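Local atomic coordinates of type I site-specific restriction-modification system, R (Restriction) subunit (Vibrio vulnificus, PDB entry 3H1T), a protein that probably serves as the restriction subunit of a type I restriction-modification enzyme, coupling ATP hydrolysis to DNA translocation and cleavage. Residues Gln102-Ala107 with Glu126-Asp131; Pro36-Ser41 with Ala76-Lys81. All blocks are in the same frame, centred on the assembly; numbering follows the deposited sequence.

From the N terminus, helix 26-40 comes first, and strand 75-81 comes back to its last turn in contact 2. This closes a loop of 34 residues that holds strands 49-55, 61-64 and 67-70. The chain then runs through strand 86-93 to helix 104-114, and strand 127-131 comes back to the start of that helix, closing a shorter loop of 18 residues in contact 1. The loops follow in series, neither nesting nor crossing. The centres of contact 1 and contact 2 lie about 14 Å apart, and the two do not touch. Both contacts reach the same six-stranded mixed sheet, whose opposite faces take the two helices, a sheet separate from the two other sheets of the chain.

Contact 1: residues Gln102-Ala107 with Glu126-Asp131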
loop_
_atom_site.group_PDB
_atom_site.type_symbol
_atom_site.label_atom_id
_atom_site.label_comp_id
_atom_site.label_asym_id
_atom_site.label_seq_id
_atom_site.Cartn_x
_atom_site.Cartn_y
_atom_site.Cartn_z
ATOM N N GLN A 102 -30.644 -11.785 -8.093
ATOM C CA GLN A 102 -29.709 -12.663 -7.405
ATOM C C GLN A 102 -28.304 -12.075 -7.372
ATOM O O GLN A 102 -27.731 -11.900 -6.296
ATOM C CB GLN A 102 -29.697 -14.036 -8.089
ATOM C CG GLN A 102 -29.042 -15.158 -7.275
ATOM C CD GLN A 102 -28.968 -16.462 -8.060
ATOM O OE1 GLN A 102 -29.981 -17.142 -8.277
ATOM N NE2 GLN A 102 -27.769 -16.806 -8.509
ATOM N N GLY A 103 -27.752 -11.760 -8.541
ATOM C CA GLY A 103 -26.409 -11.203 -8.604
ATOM C C GLY A 103 -26.250 -9.736 -8.241
ATOM O O GLY A 103 -25.152 -9.203 -8.383
HETATM N N MSE A 104 -27.307 -9.087 -7.760
HETATM C CA MSE A 104 -27.217 -7.669 -7.437
HETATM C C MSE A 104 -26.220 -7.305 -6.346
HETATM O O MSE A 104 -25.362 -6.447 -6.561
HETATM C CB MSE A 104 -28.593 -7.101 -7.069
HETATM C CG MSE A 104 -28.617 -5.564 -7.060
HETATM SE SE MSE A 104 -28.465 -4.773 -8.844
HETATM C CE MSE A 104 -26.552 -4.811 -9.105
ATOM N N GLN A 105 -26.319 -7.938 -5.179
ATOM C CA GLN A 105 -25.390 -7.607 -4.110
ATOM C C GLN A 105 -23.965 -8.006 -4.489
ATOM O O GLN A 105 -23.021 -7.322 -4.121
ATOM C CB GLN A 105 -25.862 -8.204 -2.759
ATOM C CG GLN A 105 -26.858 -7.244 -2.027
ATOM C CD GLN A 105 -27.481 -7.780 -0.715
ATOM O OE1 GLN A 105 -28.310 -7.105 -0.092
ATOM N NE2 GLN A 105 -27.082 -8.979 -0.298
ATOM N N GLN A 106 -23.805 -9.078 -5.257
ATOM C CA GLN A 106 -22.464 -9.479 -5.685
ATOM C C GLN A 106 -21.866 -8.447 -6.647
ATOM O O GLN A 106 -20.674 -8.158 -6.607
ATOM C CB GLN A 106 -22.492 -10.852 -6.371
ATOM C CG GLN A 106 -21.120 -11.307 -6.905
ATOM C CD GLN A 106 -20.056 -11.404 -5.815
ATOM O OE1 GLN A 106 -20.129 -12.265 -4.933
ATOM N NE2 GLN A 106 -19.067 -10.511 -5.867
ATOM N N ALA A 107 -22.703 -7.910 -7.526
ATOM C CA ALA A 107 -22.257 -6.912 -8.487
ATOM C C ALA A 107 -21.951 -5.602 -7.775
ATOM O O ALA A 107 -21.002 -4.909 -8.121
ATOM C CB ALA A 107 -23.318 -6.693 -9.555
ATOM N N GLU A 126 -33.037 -10.296 -18.761
ATOM C CA GLU A 126 -33.305 -9.158 -17.885
ATOM C C GLU A 126 -32.027 -8.465 -17.436
ATOM O O GLU A 126 -30.962 -9.072 -17.380
ATOM C CB GLU A 126 -34.098 -9.595 -16.655
ATOM C CG GLU A 126 -35.545 -9.888 -16.913
ATOM C CD GLU A 126 -36.153 -10.722 -15.811
ATOM O OE1 GLU A 126 -35.623 -11.821 -15.537
ATOM O OE2 GLU A 126 -37.164 -10.284 -15.224
ATOM N N ILE A 127 -32.151 -7.183 -17.109
ATOM C CA ILE A 127 -31.018 -6.393 -16.662
ATOM C C ILE A 127 -31.417 -5.564 -15.455
ATOM O O ILE A 127 -32.378 -4.810 -15.509
ATOM C CB ILE A 127 -30.540 -5.460 -17.786
ATOM C CG1 ILE A 127 -30.118 -6.302 -18.998
ATOM C CG2 ILE A 127 -29.387 -4.610 -17.298
ATOM C CD1 ILE A 127 -29.929 -5.510 -20.284
ATOM N N LEU A 128 -30.691 -5.719 -14.361
ATOM C CA LEU A 128 -30.976 -4.978 -13.139
ATOM C C LEU A 128 -29.815 -4.024 -12.867
ATOM O O LEU A 128 -28.670 -4.451 -12.785
ATOM C CB LEU A 128 -31.116 -5.943 -11.960
ATOM C CG LEU A 128 -32.263 -5.773 -10.960
ATOM C CD1 LEU A 128 -31.771 -6.361 -9.655
ATOM C CD2 LEU A 128 -32.664 -4.309 -10.785
ATOM N N GLU A 129 -30.104 -2.737 -12.711
ATOM C CA GLU A 129 -29.060 -1.751 -12.474
ATOM C C GLU A 129 -29.114 -1.085 -11.098
ATOM O O GLU A 129 -30.188 -0.758 -10.603
ATOM C CB GLU A 129 -29.131 -0.650 -13.538
ATOM C CG GLU A 129 -28.154 0.508 -13.329
ATOM C CD GLU A 129 -28.445 1.734 -14.192
ATOM O OE1 GLU A 129 -29.418 2.459 -13.899
ATOM O OE2 GLU A 129 -27.697 1.975 -15.161
ATOM N N PHE A 130 -27.957 -0.921 -10.468
ATOM C CA PHE A 130 -27.907 -0.188 -9.225
ATOM C C PHE A 130 -26.994 0.969 -9.575
ATOM O O PHE A 130 -25.837 0.781 -9.948
ATOM C CB PHE A 130 -27.300 -0.942 -8.048
ATOM C CG PHE A 130 -27.286 -0.113 -6.792
ATOM C CD1 PHE A 130 -28.422 -0.024 -5.985
ATOM C CD2 PHE A 130 -26.179 0.678 -6.477
ATOM C CE1 PHE A 130 -28.455 0.847 -4.890
ATOM C CE2 PHE A 130 -26.208 1.555 -5.385
ATOM C CZ PHE A 130 -27.340 1.639 -4.594
ATOM N N ASP A 131 -27.519 2.175 -9.468
ATOM C CA ASP A 131 -26.748 3.353 -9.808
ATOM C C ASP A 131 -26.353 4.084 -8.529
ATOM O O ASP A 131 -27.213 4.608 -7.816
ATOM C CB ASP A 131 -27.610 4.237 -10.710
ATOM C CG ASP A 131 -26.893 5.475 -11.192
ATOM O OD1 ASP A 131 -26.037 6.014 -10.469
ATOM O OD2 ASP A 131 -27.212 5.930 -12.307
#
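F130 meets M104 with its CB and not with its ring: the M104 methyl, CE, lies 4.1 Å from F130 CB. No atom of 102-107 approaches either face or the edge of the ring, which leads away from segment 102-107. The ring's partners are K108, further along the helix, by a cation-pi contact, and Y132, edge-to-face. The closest approach belongs to the other half of the contact, where M104 SE stands 3.8 Å from L128 CD1. The same selenium, M104 SE, is 4.0 Å from L128 O, so it lies against both a methyl branch and the strand backbone. The torsions explain this double reach: CG of the selenomethionine is anti to the backbone N (chi1 -166°), and the bends at chi2 (70°) and chi3 (-83°) turn the end of the chain so that CE reaches F130 while CG and SE stay by L128. The side chain crosses both partners at about a right angle. No hydrogen bond joins the segments; the side-chain contacts are apolar, and 166 Å² is buried in total. M104 follows G103, the N-cap residue, and the backbone bond from A107 N to G103 O, 2.9 Å, sets the first turn from which it projects. On the strand, CB of E129 points away from the helix, and its carboxylate is hydrogen-bonded to Y120 OH and salt-bridged to R152. In topology, strand 86-93, helix 104-114 and strand 118-122 form a beta-alpha-beta crossover, and M104 extends the helix packing onto 127-131, the antiparallel neighbour of 118-122.

Contact 2: residues Pro36-Ser41 with Ala76-Lys81; sequences PKLKES and ADYLLK
L38 packs between Y78 and L80, with a different methyl for each. L38 CD1 lies over one face of the tyrosine ring, 3.8 Å from the Y78 centroid and 22° off the ring normal, a CH-pi contact displaced toward the rim; the nearest ring atom is Y78 CD2, at 3.6 Å. The other branch, L38 CD2, meets L80 CD2 at 3.8 Å. With CG beside the backbone N (chi1 -78°), the leucine fork spreads over residues i and i+2 of the strand, both of which direct CB toward the helix. The phenol is anchored separately, by a hydrogen bond between Y78 OH and T35 OG1. Here the last turn of helix 26-40 lies across one face of the mixed sheet, the face opposite helix 104-114, giving an alpha/beta sandwich consistent with the nuclease-like N-terminal domain of type I restriction subunits. F143 and W43 extend the apolar layer, the first against L38 and the second against L80. On the helix side the tight part is L38 alone, and the segments bury 134 Å² together. By contrast, the neighbouring K39 and E40 are exposed, and their side chains do not touch 76-81, while K37 takes no part and its NZ is hydrogen-bonded to G124 O.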
loop_
_atom_site.group_PDB
_atom_site.type_symbol
_atom_site.label_atom_id
_atom_site.label_comp_id
_atom_site.label_asym_id
_atom_site.label_seq_id
_atom_site.Cartn_x
_atom_site.Cartn_y
_atom_site.Cartn_z
ATOM N N PRO A 36 -23.857 -10.003 -26.626
ATOM C CA PRO A 36 -24.451 -9.280 -27.750
ATOM C C PRO A 36 -25.102 -7.964 -27.305
ATOM O O PRO A 36 -24.934 -6.928 -27.944
ATOM C CB PRO A 36 -25.441 -10.291 -28.304
ATOM C CG PRO A 36 -24.695 -11.572 -28.096
ATOM C CD PRO A 36 -24.209 -11.432 -26.677
ATOM N N LYS A 37 -25.828 -7.997 -26.195
ATOM C CA LYS A 37 -26.490 -6.787 -25.702
ATOM C C LYS A 37 -25.480 -5.724 -25.297
ATOM O O LYS A 37 -25.745 -4.527 -25.439
ATOM C CB LYS A 37 -27.437 -7.109 -24.538
ATOM C CG LYS A 37 -28.722 -7.797 -24.994
ATOM C CD LYS A 37 -29.653 -8.126 -23.827
ATOM C CE LYS A 37 -30.974 -8.715 -24.304
ATOM N NZ LYS A 37 -31.932 -8.931 -23.180
ATOM N N LEU A 38 -24.321 -6.141 -24.797
ATOM C CA LEU A 38 -23.307 -5.156 -24.417
ATOM C C LEU A 38 -22.758 -4.472 -25.682
ATOM O O LEU A 38 -22.558 -3.246 -25.710
ATOM C CB LEU A 38 -22.164 -5.810 -23.623
ATOM C CG LEU A 38 -22.490 -6.116 -22.141
ATOM C CD1 LEU A 38 -21.431 -7.038 -21.538
ATOM C CD2 LEU A 38 -22.577 -4.814 -21.332
ATOM N N LYS A 39 -22.528 -5.262 -26.732
ATOM C CA LYS A 39 -22.022 -4.727 -27.993
ATOM C C LYS A 39 -23.077 -3.837 -28.651
ATOM O O LYS A 39 -22.772 -2.775 -29.190
ATOM C CB LYS A 39 -21.627 -5.875 -28.920
ATOM C CG LYS A 39 -20.273 -6.476 -28.597
ATOM C CD LYS A 39 -20.016 -7.755 -29.378
ATOM C CE LYS A 39 -18.697 -8.395 -28.967
ATOM N NZ LYS A 39 -18.544 -9.729 -29.597
ATOM N N GLU A 40 -24.322 -4.276 -28.612
ATOM C CA GLU A 40 -25.406 -3.491 -29.174
ATOM C C GLU A 40 -25.440 -2.100 -28.515
ATOM O O GLU A 40 -25.876 -1.126 -29.132
ATOM C CB GLU A 40 -26.733 -4.215 -28.942
ATOM C CG GLU A 40 -26.990 -5.374 -29.885
ATOM C CD GLU A 40 -28.103 -6.279 -29.397
ATOM O OE1 GLU A 40 -29.037 -5.757 -28.758
ATOM O OE2 GLU A 40 -28.042 -7.504 -29.654
ATOM N N SER A 41 -24.976 -2.003 -27.269
ATOM C CA SER A 41 -24.986 -0.722 -26.568
ATOM C C SER A 41 -23.698 0.077 -26.736
ATOM O O SER A 41 -23.497 1.088 -26.065
ATOM C CB SER A 41 -25.303 -0.915 -25.078
ATOM O OG SER A 41 -26.619 -1.423 -24.903
ATOM N N ALA A 76 -14.383 -10.479 -12.048
ATOM C CA ALA A 76 -15.717 -9.978 -12.337
ATOM C C ALA A 76 -16.109 -10.486 -13.729
ATOM O O ALA A 76 -15.275 -10.509 -14.630
ATOM C CB ALA A 76 -15.729 -8.448 -12.306
ATOM N N ASP A 77 -17.359 -10.905 -13.903
ATOM C CA ASP A 77 -17.796 -11.411 -15.202
ATOM C C ASP A 77 -17.459 -10.437 -16.327
ATOM O O ASP A 77 -16.871 -10.833 -17.330
ATOM C CB ASP A 77 -19.291 -11.714 -15.195
ATOM C CG ASP A 77 -19.640 -12.848 -14.268
ATOM O OD1 ASP A 77 -18.799 -13.755 -14.115
ATOM O OD2 ASP A 77 -20.750 -12.847 -13.704
ATOM N N TYR A 78 -17.826 -9.171 -16.163
ATOM C CA TYR A 78 -17.528 -8.160 -17.158
ATOM C C TYR A 78 -17.151 -6.856 -16.498
ATOM O O TYR A 78 -17.682 -6.493 -15.457
ATOM C CB TYR A 78 -18.712 -7.865 -18.076
ATOM C CG TYR A 78 -19.220 -9.007 -18.923
ATOM C CD1 TYR A 78 -20.176 -9.896 -18.428
ATOM C CD2 TYR A 78 -18.831 -9.129 -20.250
ATOM C CE1 TYR A 78 -20.739 -10.867 -19.235
ATOM C CE2 TYR A 78 -19.395 -10.099 -21.069
ATOM C CZ TYR A 78 -20.358 -10.963 -20.549
ATOM O OH TYR A 78 -20.990 -11.903 -21.330
ATOM N N LEU A 79 -16.228 -6.149 -17.133
ATOM C CA LEU A 79 -15.782 -4.864 -16.663
ATOM C C LEU A 79 -16.040 -3.999 -17.884
ATOM O O LEU A 79 -15.625 -4.341 -18.988
ATOM C CB LEU A 79 -14.295 -4.916 -16.315
ATOM C CG LEU A 79 -13.601 -3.873 -15.420
ATOM C CD1 LEU A 79 -12.592 -3.107 -16.241
ATOM C CD2 LEU A 79 -14.606 -2.938 -14.774
ATOM N N LEU A 80 -16.747 -2.891 -17.705
ATOM C CA LEU A 80 -17.044 -2.017 -18.828
ATOM C C LEU A 80 -16.153 -0.803 -18.716
ATOM O O LEU A 80 -16.265 -0.041 -17.771
ATOM C CB LEU A 80 -18.514 -1.617 -18.799
ATOM C CG LEU A 80 -19.476 -2.806 -18.750
ATOM C CD1 LEU A 80 -20.890 -2.283 -18.775
ATOM C CD2 LEU A 80 -19.261 -3.740 -19.921
ATOM N N LYS A 81 -15.251 -0.631 -19.676
ATOM C CA LYS A 81 -14.339 0.501 -19.645
ATOM C C LYS A 81 -14.789 1.584 -20.602
ATOM O O LYS A 81 -15.042 1.320 -21.778
ATOM C CB LYS A 81 -12.904 0.044 -19.979
ATOM C CG LYS A 81 -12.384 -1.050 -19.047
ATOM C CD LYS A 81 -10.866 -1.104 -18.961
ATOM C CE LYS A 81 -10.217 -1.681 -20.195
ATOM N NZ LYS A 81 -8.862 -2.195 -19.855
#